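Local atomic coordinates of restriction endonuclease THAI (Thermoplasma acidophilum, PDB entry 3NDH), a protein that probably cleaves double-stranded DNA at a specific sequence as a restriction endonuclease of the PDDEXK clan, intercalating into its site without flipping bases out. Residues Lys21-Asp26 and Ser67-Tyr72; Val79-Pro84 and Ile90-Phe95; Ile137-Asn142 and Gly147-Ile152. All coordinates share one frame; numbering follows the deposited sequence. Where two conformers were deposited one is given.

Contact 1 of 3, residues Lys21-Asp26 and Ser67-Tyr72; sequences KDLFRD and SSLLIY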
loop_
_atom_site.group_PDB
_atom_site.type_symbol
_atom_site.label_atom_id
_atom_site.label_comp_id
_atom_site.label_asym_id
_atom_site.label_seq_id
_atom_site.Cartn_x
_atom_site.Cartn_y
_atom_site.Cartn_z
ATOM N N LYS A 21 18.943 -19.856 9.520
ATOM C CA LYS A 21 19.675 -20.072 10.763
ATOM C C LYS A 21 21.011 -19.339 10.705
ATOM O O LYS A 21 21.376 -18.626 11.640
ATOM C CB LYS A 21 19.891 -21.565 11.007
ATOM C CG LYS A 21 20.662 -21.910 12.277
ATOM C CD LYS A 21 20.811 -23.416 12.438
ATOM C CE LYS A 21 21.321 -23.791 13.820
ATOM N NZ LYS A 21 22.702 -23.286 14.067
ATOM N N ASP A 22 21.720 -19.504 9.594
ATOM C CA ASP A 22 23.027 -18.863 9.405
ATOM C C ASP A 22 22.901 -17.343 9.481
ATOM O O ASP A 22 23.729 -16.671 10.095
ATOM C CB ASP A 22 23.633 -19.261 8.056
ATOM C CG ASP A 22 23.970 -20.731 7.979
ATOM O OD1 ASP A 22 24.063 -21.372 9.043
ATOM O OD2 ASP A 22 24.124 -21.241 6.851
ATOM N N LEU A 23 21.841 -16.800 8.889
ATOM C CA LEU A 23 21.592 -15.362 8.946
ATOM C C LEU A 23 21.422 -14.897 10.386
ATOM O O LEU A 23 22.020 -13.898 10.805
ATOM C CB LEU A 23 20.328 -15.039 8.154
ATOM C CG LEU A 23 19.848 -13.593 8.146
ATOM C CD1 LEU A 23 20.746 -12.718 7.276
ATOM C CD2 LEU A 23 18.415 -13.542 7.672
ATOM N N PHE A 24 20.596 -15.617 11.139
ATOM C CA PHE A 24 20.241 -15.212 12.489
ATOM C C PHE A 24 21.360 -15.387 13.518
ATOM O O PHE A 24 21.305 -14.796 14.584
ATOM C CB PHE A 24 18.934 -15.895 12.932
ATOM C CG PHE A 24 17.705 -15.157 12.493
ATOM C CD1 PHE A 24 17.385 -15.058 11.149
ATOM C CD2 PHE A 24 16.893 -14.506 13.417
ATOM C CE1 PHE A 24 16.265 -14.343 10.729
ATOM C CE2 PHE A 24 15.767 -13.792 13.001
ATOM C CZ PHE A 24 15.452 -13.713 11.668
ATOM N N ARG A 25 22.367 -16.189 13.186
ATOM C CA ARG A 25 23.503 -16.438 14.081
ATOM C C ARG A 25 24.742 -15.627 13.700
ATOM O O ARG A 25 25.711 -15.593 14.455
ATOM C CB ARG A 25 23.828 -17.928 14.100
ATOM C CG ARG A 25 22.789 -18.719 14.843
ATOM C CD ARG A 25 22.941 -20.199 14.597
ATOM N NE ARG A 25 22.241 -21.125 15.506
ATOM C CZ ARG A 25 21.641 -20.856 16.675
ATOM N NH1 ARG A 25 21.600 -19.616 17.160
ATOM N NH2 ARG A 25 21.082 -21.865 17.339
ATOM N N ASP A 26 24.693 -14.958 12.549
ATOM C CA ASP A 26 25.816 -14.167 12.035
ATOM C C ASP A 26 25.960 -12.918 12.919
ATOM O O ASP A 26 25.065 -12.089 12.986
ATOM C CB ASP A 26 25.531 -13.836 10.559
ATOM C CG ASP A 26 26.570 -12.952 9.918
ATOM O OD1 ASP A 26 27.218 -12.151 10.632
ATOM O OD2 ASP A 26 26.767 -13.093 8.688
ATOM N N SER A 67 14.119 -8.135 2.521
ATOM C CA SER A 67 14.698 -8.850 1.376
ATOM C C SER A 67 16.121 -8.379 1.061
ATOM O O SER A 67 16.974 -9.160 0.659
ATOM C CB SER A 67 13.830 -8.685 0.141
ATOM O OG SER A 67 12.538 -9.262 0.349
ATOM N N SER A 68 16.352 -7.085 1.237
ATOM C CA SER A 68 17.661 -6.495 1.008
ATOM C C SER A 68 18.704 -6.961 2.016
ATOM O O SER A 68 19.899 -7.069 1.680
ATOM C CB SER A 68 17.569 -4.979 0.990
ATOM O OG SER A 68 16.755 -4.555 -0.093
ATOM N N LEU A 69 18.279 -7.268 3.241
ATOM C CA LEU A 69 19.187 -7.903 4.204
ATOM C C LEU A 69 19.638 -9.259 3.697
ATOM O O LEU A 69 20.788 -9.612 3.827
ATOM C CB LEU A 69 18.499 -8.028 5.574
ATOM C CG LEU A 69 19.341 -8.627 6.689
ATOM C CD1 LEU A 69 20.469 -7.705 7.074
ATOM C CD2 LEU A 69 18.415 -8.939 7.867
ATOM N N LEU A 70 18.715 -10.024 3.127
ATOM C CA LEU A 70 19.072 -11.318 2.556
ATOM C C LEU A 70 20.039 -11.146 1.394
ATOM O O LEU A 70 21.010 -11.876 1.296
ATOM C CB LEU A 70 17.847 -12.069 2.066
ATOM C CG LEU A 70 16.728 -12.286 3.078
ATOM C CD1 LEU A 70 15.581 -13.068 2.460
ATOM C CD2 LEU A 70 17.234 -12.971 4.339
ATOM N N ILE A 71 19.781 -10.179 0.523
ATOM C CA ILE A 71 20.717 -9.912 -0.596
ATOM C C ILE A 71 22.097 -9.520 -0.072
ATOM O O ILE A 71 23.125 -10.027 -0.550
ATOM C CB ILE A 71 20.201 -8.803 -1.528
ATOM C CG1 ILE A 71 18.911 -9.242 -2.259
ATOM C CG2 ILE A 71 21.278 -8.418 -2.535
ATOM C CD1 ILE A 71 18.086 -8.110 -2.879
ATOM N N TYR A 72 22.119 -8.667 0.948
ATOM C CA TYR A 72 23.370 -8.251 1.580
ATOM C C TYR A 72 24.206 -9.451 2.026
ATOM O O TYR A 72 25.381 -9.521 1.696
ATOM C CB TYR A 72 23.034 -7.295 2.748
ATOM C CG TYR A 72 24.224 -6.950 3.645
ATOM C CD1 TYR A 72 25.322 -6.272 3.149
ATOM C CD2 TYR A 72 24.219 -7.289 4.985
ATOM C CE1 TYR A 72 26.401 -5.961 3.974
ATOM C CE2 TYR A 72 25.277 -6.984 5.806
ATOM C CZ TYR A 72 26.358 -6.320 5.300
ATOM O OH TYR A 72 27.426 -6.032 6.147
#
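Leu23 and Leu70 meet through a single pair of methyl groups, a small example of two helical segments that touch through leucine side chains with no hydrogen bond between them. Leu23 CD2 lies 3.6 Å from Leu70 CD2, close to van der Waals contact, and the two side chains cross at about a right angle. The other branch of the same leucine turns to a second partner, with Leu23 CD1 standing 4.4 Å from Leu69 CG, a looser approach. Leu23 thus straddles two successive residues of 67-72 and contributes more surface to the contact than either of them.

Torsions explain how the branches come together. In Leu23, CG is anti to the backbone N (chi1 177°), which sends both methyls out toward the opposing helix. The beta carbon of Leu70 does not aim at the partner; its CG, anti to the carbonyl carbon (chi1 -55°), brings CD2 across instead. The backbones can therefore stay well apart, with Leu23 CA 8.0 Å from Leu70 CA.

Polar order is supplied just past the contact by Asp26. Its OD1 caps helix 27-46 by accepting from Ile29 N, while OD2 reaches beyond 67-72 to a salt bridge with Lys73, which ties Asp26 to helix 58-74.

Farther out, both Leu23 and Leu69 pack on Ile29 of helix 27-46, making this a three-helix junction. Leu70 also reaches Val92 and Ile99 of the sheet, and Phe24 lies on Met199 and Ile201 of strand 199-204, outermost within this chain. The second subunit also reaches helix 58-74: Leu69 and Tyr72 pack on its Trp222, Ser68 on its Trp218 and Ile71 on its Val219.

Contact 2 of 3, residues Val79-Pro84 and Ile90-Phe95; sequences VETDLP and IDVKLF. With NA (sodium ion), chain E; PGE (triethylene glycol), chain G; nucleotides of chain C.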
loop_
_atom_site.group_PDB
_atom_site.type_symbol
_atom_site.label_atom_id
_atom_site.label_comp_id
_atom_site.label_asym_id
_atom_site.label_seq_id
_atom_site.Cartn_x
_atom_site.Cartn_y
_atom_site.Cartn_z
ATOM N N VAL A 79 19.095 -14.728 -4.077
ATOM C CA VAL A 79 17.844 -14.208 -3.549
ATOM C C VAL A 79 16.978 -13.859 -4.731
ATOM O O VAL A 79 17.370 -13.049 -5.568
ATOM C CB VAL A 79 18.063 -12.964 -2.671
ATOM C CG1 VAL A 79 16.737 -12.495 -2.069
ATOM C CG2 VAL A 79 19.041 -13.278 -1.553
ATOM N N GLU A 80 15.811 -14.479 -4.818
ATOM C CA GLU A 80 14.891 -14.216 -5.909
ATOM C C GLU A 80 13.787 -13.296 -5.412
ATOM O O GLU A 80 12.930 -13.703 -4.620
ATOM C CB GLU A 80 14.312 -15.524 -6.443
ATOM C CG GLU A 80 15.371 -16.490 -6.993
ATOM C CD GLU A 80 16.163 -17.265 -5.921
ATOM O OE1 GLU A 80 15.582 -17.654 -4.884
ATOM O OE2 GLU A 80 17.378 -17.508 -6.129
ATOM N N THR A 81 13.823 -12.051 -5.879
ATOM C CA THR A 81 12.858 -11.017 -5.493
ATOM C C THR A 81 11.783 -10.817 -6.544
ATOM O O THR A 81 10.864 -10.055 -6.339
ATOM C CB THR A 81 13.553 -9.670 -5.250
ATOM O OG1 THR A 81 14.363 -9.324 -6.385
ATOM C CG2 THR A 81 14.436 -9.747 -4.000
ATOM N N ASP A 82 11.894 -11.529 -7.663
ATOM C CA ASP A 82 11.019 -11.342 -8.815
ATOM C C ASP A 82 9.694 -12.108 -8.719
ATOM O O ASP A 82 9.304 -12.855 -9.633
ATOM C CB ASP A 82 11.768 -11.703 -10.096
ATOM C CG ASP A 82 12.222 -13.126 -10.121
ATOM O OD1 ASP A 82 12.213 -13.775 -9.067
ATOM O OD2 ASP A 82 12.591 -13.621 -11.216
ATOM N N LEU A 83 8.989 -11.913 -7.608
ATOM C CA LEU A 83 7.687 -12.519 -7.376
ATOM C C LEU A 83 6.636 -11.436 -7.591
ATOM O O LEU A 83 6.811 -10.323 -7.116
ATOM C CB LEU A 83 7.596 -13.032 -5.937
ATOM C CG LEU A 83 8.417 -14.279 -5.596
ATOM C CD1 LEU A 83 9.867 -13.932 -5.467
ATOM C CD2 LEU A 83 7.918 -14.929 -4.318
ATOM N N PRO A 84 5.542 -11.742 -8.309
ATOM C CA PRO A 84 4.497 -10.740 -8.525
ATOM C C PRO A 84 3.994 -10.200 -7.208
ATOM O O PRO A 84 3.859 -10.941 -6.252
ATOM C CB PRO A 84 3.389 -11.518 -9.238
ATOM C CG PRO A 84 4.051 -12.699 -9.813
ATOM C CD PRO A 84 5.225 -13.023 -8.945
ATOM N N ILE A 90 4.102 -15.778 -0.216
ATOM C CA ILE A 90 5.511 -15.792 -0.516
ATOM C C ILE A 90 5.935 -14.406 -0.987
ATOM O O ILE A 90 5.355 -13.849 -1.906
ATOM C CB ILE A 90 5.850 -16.831 -1.609
ATOM C CG1 ILE A 90 5.356 -18.246 -1.243
ATOM C CG2 ILE A 90 7.346 -16.820 -1.871
ATOM C CD1 ILE A 90 5.499 -19.226 -2.392
ATOM N N ASP A 91 6.949 -13.856 -0.336
ATOM C CA ASP A 91 7.472 -12.549 -0.677
ATOM C C ASP A 91 8.820 -12.565 -1.361
ATOM O O ASP A 91 9.133 -11.638 -2.104
ATOM C CB ASP A 91 7.546 -11.713 0.595
ATOM C CG ASP A 91 6.180 -11.374 1.117
ATOM O OD1 ASP A 91 5.316 -10.876 0.350
ATOM O OD2 ASP A 91 5.919 -11.603 2.313
ATOM N N VAL A 92 9.603 -13.606 -1.126
ATOM C CA VAL A 92 10.980 -13.687 -1.577
ATOM C C VAL A 92 11.392 -15.143 -1.488
ATOM O O VAL A 92 10.772 -15.920 -0.758
ATOM C CB VAL A 92 11.878 -12.742 -0.710
ATOM C CG1 VAL A 92 11.995 -13.219 0.733
ATOM C CG2 VAL A 92 13.235 -12.511 -1.349
ATOM N N LYS A 93 12.374 -15.539 -2.284
ATOM C CA LYS A 93 12.962 -16.861 -2.162
ATOM C C LYS A 93 14.440 -16.718 -1.908
ATOM O O LYS A 93 15.084 -15.786 -2.397
ATOM C CB LYS A 93 12.716 -17.723 -3.395
ATOM C CG LYS A 93 11.263 -17.865 -3.782
ATOM C CD LYS A 93 11.155 -18.682 -5.049
ATOM C CE LYS A 93 9.719 -18.824 -5.450
ATOM N NZ LYS A 93 9.571 -19.643 -6.705
ATOM N N LEU A 94 14.966 -17.661 -1.134
ATOM C CA LEU A 94 16.358 -17.680 -0.727
ATOM C C LEU A 94 16.905 -19.052 -1.114
ATOM O O LEU A 94 16.435 -20.074 -0.606
ATOM C CB LEU A 94 16.474 -17.451 0.784
ATOM C CG LEU A 94 17.874 -17.500 1.410
ATOM C CD1 LEU A 94 18.823 -16.471 0.779
ATOM C CD2 LEU A 94 17.719 -17.239 2.906
ATOM N N PHE A 95 17.863 -19.064 -2.038
ATOM C CA PHE A 95 18.338 -20.308 -2.656
ATOM C C PHE A 95 17.150 -21.157 -3.104
ATOM O O PHE A 95 17.166 -22.382 -2.954
ATOM C CB PHE A 95 19.266 -21.103 -1.729
ATOM C CG PHE A 95 20.549 -20.388 -1.396
ATOM C CD1 PHE A 95 21.705 -20.619 -2.133
ATOM C CD2 PHE A 95 20.604 -19.491 -0.337
ATOM C CE1 PHE A 95 22.891 -19.967 -1.815
ATOM C CE2 PHE A 95 21.792 -18.843 -0.006
ATOM C CZ PHE A 95 22.934 -19.085 -0.746
HETATM NA NA NA E . 4.225 -10.575 3.634
HETATM C C1 PGE G . 5.817 -20.258 -6.045
HETATM O O1 PGE G . 6.920 -21.017 -5.556
HETATM C C2 PGE G . 6.163 -18.778 -6.165
HETATM O O2 PGE G . 6.225 -18.426 -7.543
HETATM C C3 PGE G . 6.537 -17.052 -7.765
HETATM C C4 PGE G . 7.554 -16.952 -8.892
HETATM O O4 PGE G . 12.123 -16.443 -9.005
HETATM C C6 PGE G . 11.142 -17.461 -9.007
HETATM C C5 PGE G . 9.832 -16.797 -9.390
HETATM O O3 PGE G . 8.871 -17.041 -8.363
ATOM P P DC C 7 1.494 -9.705 1.644
ATOM O OP1 DC C 7 2.868 -10.196 1.796
ATOM O OP2 DC C 7 0.365 -10.460 2.259
ATOM O "O5'" DC C 7 1.437 -8.205 2.168
ATOM C "C5'" DC C 7 2.558 -7.344 2.039
ATOM C "C4'" DC C 7 2.208 -5.980 2.581
ATOM O "O4'" DC C 7 1.068 -5.477 1.859
ATOM C "C3'" DC C 7 1.754 -5.959 4.038
ATOM O "O3'" DC C 7 2.913 -5.949 4.909
ATOM C "C2'" DC C 7 0.960 -4.659 4.092
ATOM C "C1'" DC C 7 0.463 -4.456 2.645
ATOM N N1 DC C 7 -1.000 -4.538 2.462
ATOM C C2 DC C 7 -1.730 -3.349 2.389
ATOM O O2 DC C 7 -1.118 -2.270 2.358
ATOM N N3 DC C 7 -3.081 -3.397 2.340
ATOM C C4 DC C 7 -3.705 -4.577 2.337
ATOM N N4 DC C 7 -5.041 -4.575 2.352
ATOM C C5 DC C 7 -2.985 -5.810 2.335
ATOM C C6 DC C 7 -1.643 -5.747 2.394
HETATM O O HOH W 1 10.752 -9.965 -3.371
HETATM O O HOH W 2 3.474 -12.859 3.765
HETATM O O HOH W 3 5.502 -8.573 3.142
HETATM O O HOH W 4 2.110 -9.943 4.889
#
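Glu80 and Lys93 cross at about a right angle on one face of this antiparallel hairpin, as their backbones form a hydrogen-bonded pair (Glu80 N to Lys93 O 2.8 Å, Lys93 N to Glu80 O 3.0 Å). Glu80 is bent at chi2 (78°), which brings its carboxylate toward the partner strand, where OE1 accepts from Gly96 N. Lys93 instead runs extended to a triethylene glycol, probably from the crystallisation liquor.

On the other face Val79 CG2 nears Leu94 CD1 (4.0 Å), while Val79 CG1 meets Val92 CG2 (3.6 Å). Leu83 lies past the paired strands and turns back, with CD1 4.1 Å from Val92 CA and CD2 3.8 Å from Val92 N. Cutting Leu83 back to an alanine would be likely to open a gap over the backbone of Asp91 and Val92, leaving the turn freer to shift. One water bridges Thr81 O and Asp91 O.

Asp91 points away from this packing: OD2 binds sodium at 2.4 Å, together with Ile101 O, three waters and OP1 of DC7 of DNA chain C. A classic beta bulge opposite Ile99, shared by Asp91 and Val92, sets the carboxylate where sodium, DNA phosphate and Arg50 of the second subunit, salt-bridged to OD1, converge, consistent with a PDDEXK metal site.

Contact 3 of 3, residues Ile137-Asn142 and Gly147-Ile152; sequences ILVHIN and GGVYYI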
loop_
_atom_site.group_PDB
_atom_site.type_symbol
_atom_site.label_atom_id
_atom_site.label_comp_id
_atom_site.label_asym_id
_atom_site.label_seq_id
_atom_site.Cartn_x
_atom_site.Cartn_y
_atom_site.Cartn_z
ATOM N N ILE A 137 9.626 -14.831 8.363
ATOM C CA ILE A 137 10.394 -13.794 9.052
ATOM C C ILE A 137 9.369 -12.766 9.538
ATOM O O ILE A 137 8.693 -12.119 8.740
ATOM C CB ILE A 137 11.449 -13.111 8.169
ATOM C CG1 ILE A 137 12.501 -14.131 7.715
ATOM C CG2 ILE A 137 12.128 -11.950 8.938
ATOM C CD1 ILE A 137 13.506 -13.562 6.683
ATOM N N LEU A 138 9.200 -12.692 10.863
ATOM C CA LEU A 138 8.262 -11.805 11.519
ATOM C C LEU A 138 9.017 -10.703 12.243
ATOM O O LEU A 138 9.831 -10.985 13.086
ATOM C CB LEU A 138 7.400 -12.592 12.517
ATOM C CG LEU A 138 6.402 -11.775 13.344
ATOM C CD1 LEU A 138 5.281 -11.253 12.506
ATOM C CD2 LEU A 138 5.873 -12.620 14.521
ATOM N N VAL A 139 8.728 -9.450 11.903
ATOM C CA VAL A 139 9.324 -8.327 12.611
ATOM C C VAL A 139 8.294 -7.708 13.539
ATOM O O VAL A 139 7.266 -7.189 13.109
ATOM C CB VAL A 139 9.827 -7.241 11.655
ATOM C CG1 VAL A 139 10.668 -6.234 12.432
ATOM C CG2 VAL A 139 10.627 -7.831 10.505
ATOM N N HIS A 140 8.585 -7.814 14.832
ATOM C CA HIS A 140 7.770 -7.214 15.869
ATOM C C HIS A 140 8.372 -5.868 16.249
ATOM O O HIS A 140 9.411 -5.796 16.874
ATOM C CB HIS A 140 7.704 -8.154 17.061
ATOM C CG HIS A 140 7.089 -7.551 18.272
ATOM N ND1 HIS A 140 7.448 -7.924 19.548
ATOM C CD2 HIS A 140 6.134 -6.609 18.406
ATOM C CE1 HIS A 140 6.743 -7.225 20.418
ATOM N NE2 HIS A 140 5.938 -6.418 19.754
ATOM N N ILE A 141 7.662 -4.816 15.841
ATOM C CA ILE A 141 8.079 -3.442 16.031
ATOM C C ILE A 141 7.395 -2.925 17.281
ATOM O O ILE A 141 6.198 -3.115 17.468
ATOM C CB ILE A 141 7.648 -2.581 14.839
ATOM C CG1 ILE A 141 8.147 -3.177 13.529
ATOM C CG2 ILE A 141 8.105 -1.124 14.980
ATOM C CD1 ILE A 141 7.430 -2.605 12.329
ATOM N N ASN A 142 8.146 -2.230 18.117
ATOM C CA ASN A 142 7.649 -1.733 19.392
ATOM C C ASN A 142 8.414 -0.463 19.708
ATOM O O ASN A 142 9.378 -0.499 20.450
ATOM C CB ASN A 142 7.812 -2.825 20.449
ATOM C CG ASN A 142 7.080 -2.537 21.730
ATOM O OD1 ASN A 142 6.224 -1.644 21.796
ATOM N ND2 ASN A 142 7.407 -3.309 22.773
ATOM N N GLY A 147 11.375 -5.081 20.921
ATOM C CA GLY A 147 10.717 -6.043 20.045
ATOM C C GLY A 147 11.780 -6.970 19.477
ATOM O O GLY A 147 12.750 -7.310 20.154
ATOM N N GLY A 148 11.618 -7.373 18.224
ATOM C CA GLY A 148 12.575 -8.316 17.646
ATOM C C GLY A 148 12.183 -8.757 16.265
ATOM O O GLY A 148 11.054 -8.524 15.821
ATOM N N VAL A 149 13.134 -9.424 15.626
ATOM C CA VAL A 149 12.866 -10.101 14.379
ATOM C C VAL A 149 12.986 -11.572 14.641
ATOM O O VAL A 149 13.921 -12.014 15.317
ATOM C CB VAL A 149 13.767 -9.632 13.223
ATOM C CG1 VAL A 149 15.207 -9.767 13.526
ATOM C CG2 VAL A 149 13.429 -10.384 11.933
ATOM N N TYR A 150 12.033 -12.322 14.104
ATOM C CA TYR A 150 11.891 -13.752 14.374
ATOM C C TYR A 150 11.935 -14.545 13.095
ATOM O O TYR A 150 11.293 -14.180 12.109
ATOM C CB TYR A 150 10.547 -14.020 15.053
ATOM C CG TYR A 150 10.424 -13.416 16.422
ATOM C CD1 TYR A 150 10.575 -14.201 17.553
ATOM C CD2 TYR A 150 10.172 -12.059 16.595
ATOM C CE1 TYR A 150 10.486 -13.656 18.820
ATOM C CE2 TYR A 150 10.093 -11.508 17.861
ATOM C CZ TYR A 150 10.229 -12.314 18.960
ATOM O OH TYR A 150 10.137 -11.769 20.224
ATOM N N TYR A 151 12.698 -15.639 13.133
ATOM C CA TYR A 151 12.679 -16.678 12.101
ATOM C C TYR A 151 11.871 -17.847 12.661
ATOM O O TYR A 151 12.290 -18.492 13.611
ATOM C CB TYR A 151 14.103 -17.133 11.725
ATOM C CG TYR A 151 14.202 -18.458 10.996
ATOM C CD1 TYR A 151 13.253 -18.853 10.052
ATOM C CD2 TYR A 151 15.257 -19.317 11.260
ATOM C CE1 TYR A 151 13.352 -20.078 9.411
ATOM C CE2 TYR A 151 15.366 -20.538 10.619
ATOM C CZ TYR A 151 14.398 -20.896 9.693
ATOM O OH TYR A 151 14.495 -22.126 9.045
ATOM N N ILE A 152 10.698 -18.062 12.077
ATOM C CA ILE A 152 9.769 -19.087 12.518
ATOM C C ILE A 152 9.697 -20.127 11.400
ATOM O O ILE A 152 9.026 -19.907 10.397
ATOM C CB ILE A 152 8.381 -18.481 12.822
ATOM C CG1 ILE A 152 8.502 -17.335 13.849
ATOM C CG2 ILE A 152 7.469 -19.568 13.352
ATOM C CD1 ILE A 152 7.234 -16.561 14.126
HETATM O O HOH W 5 9.439 -9.276 20.583
#
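Leu138, Tyr150 and His140 account for the largest shares of the surface buried here, and all three project from the same face of an antiparallel hairpin. Leu138 and Tyr150 form a hydrogen-bonded pair, with Leu138 N to Tyr150 O at 2.9 Å and Tyr150 N to Leu138 O at 2.8 Å. Across it, the tyrosine ring offers its edge to the partner backbone: CD2 lies 3.7 Å from Leu138 O, near the ring plane. Its CG is anti to the carbonyl carbon (chi1 -66°), carrying the ring along the strand toward His140, whose CB is 4.2 Å from Tyr150 CE2. Leu138 sends CD2 the other way, obliquely to CD1 of Ile152, and Leu189 and Met193 of helix 186-194 pack on it.

His140 is opposite Gly148, again in a hydrogen-bonded pair. The missing side chains of Gly147 and Gly148 matter: a beta carbon on the first would run into His140 O, and one on the second would crowd the Tyr150 ring. The imidazole lies beside the glycine backbone, His140 ND1 3.8 Å from Gly147 CA. One water sits at the edge of both rings, in plane, 2.6 Å from His140 ND1 and 2.6 Å from Tyr150 OH, and His140 NE2 bonds to Gly106 O.

On the reverse face the cross-strand contacts are aliphatic: Ile137 and Val149 lie side by side, CG2 to CG2 at 3.6 Å.

Such a hairpin illustrates how one sheet segment divides its chemistry. Four backbone bonds set the register, aliphatic contacts join the strands on one face, and on the other the buried imidazole has both nitrogens occupied, one by a carbonyl and one by the shared water, which together should fix its rotation.

Contacts 2 and 3 are both hairpins of one mixed sheet, whereas contact 1 is helix against helix. Contacts 1 and 3 are buried, and contact 3 lies nearest the centre of the chain, among middle strands; contact 2, at the edge of the sheet as this chain forms it, is partly buried. Contact 1 relies on aliphatic packing between its segments, contact 3 adds regular backbone pairing and a water between rings, and contact 2 mixes strand pairing with metal and DNA chemistry. Contact 1 touches both others: Leu70 and Ser67 rest on Val92, and Phe24 lies against the backbone of 149-151. Contacts 2 and 3 do not touch, and the second subunit reaches contacts 1 and 2.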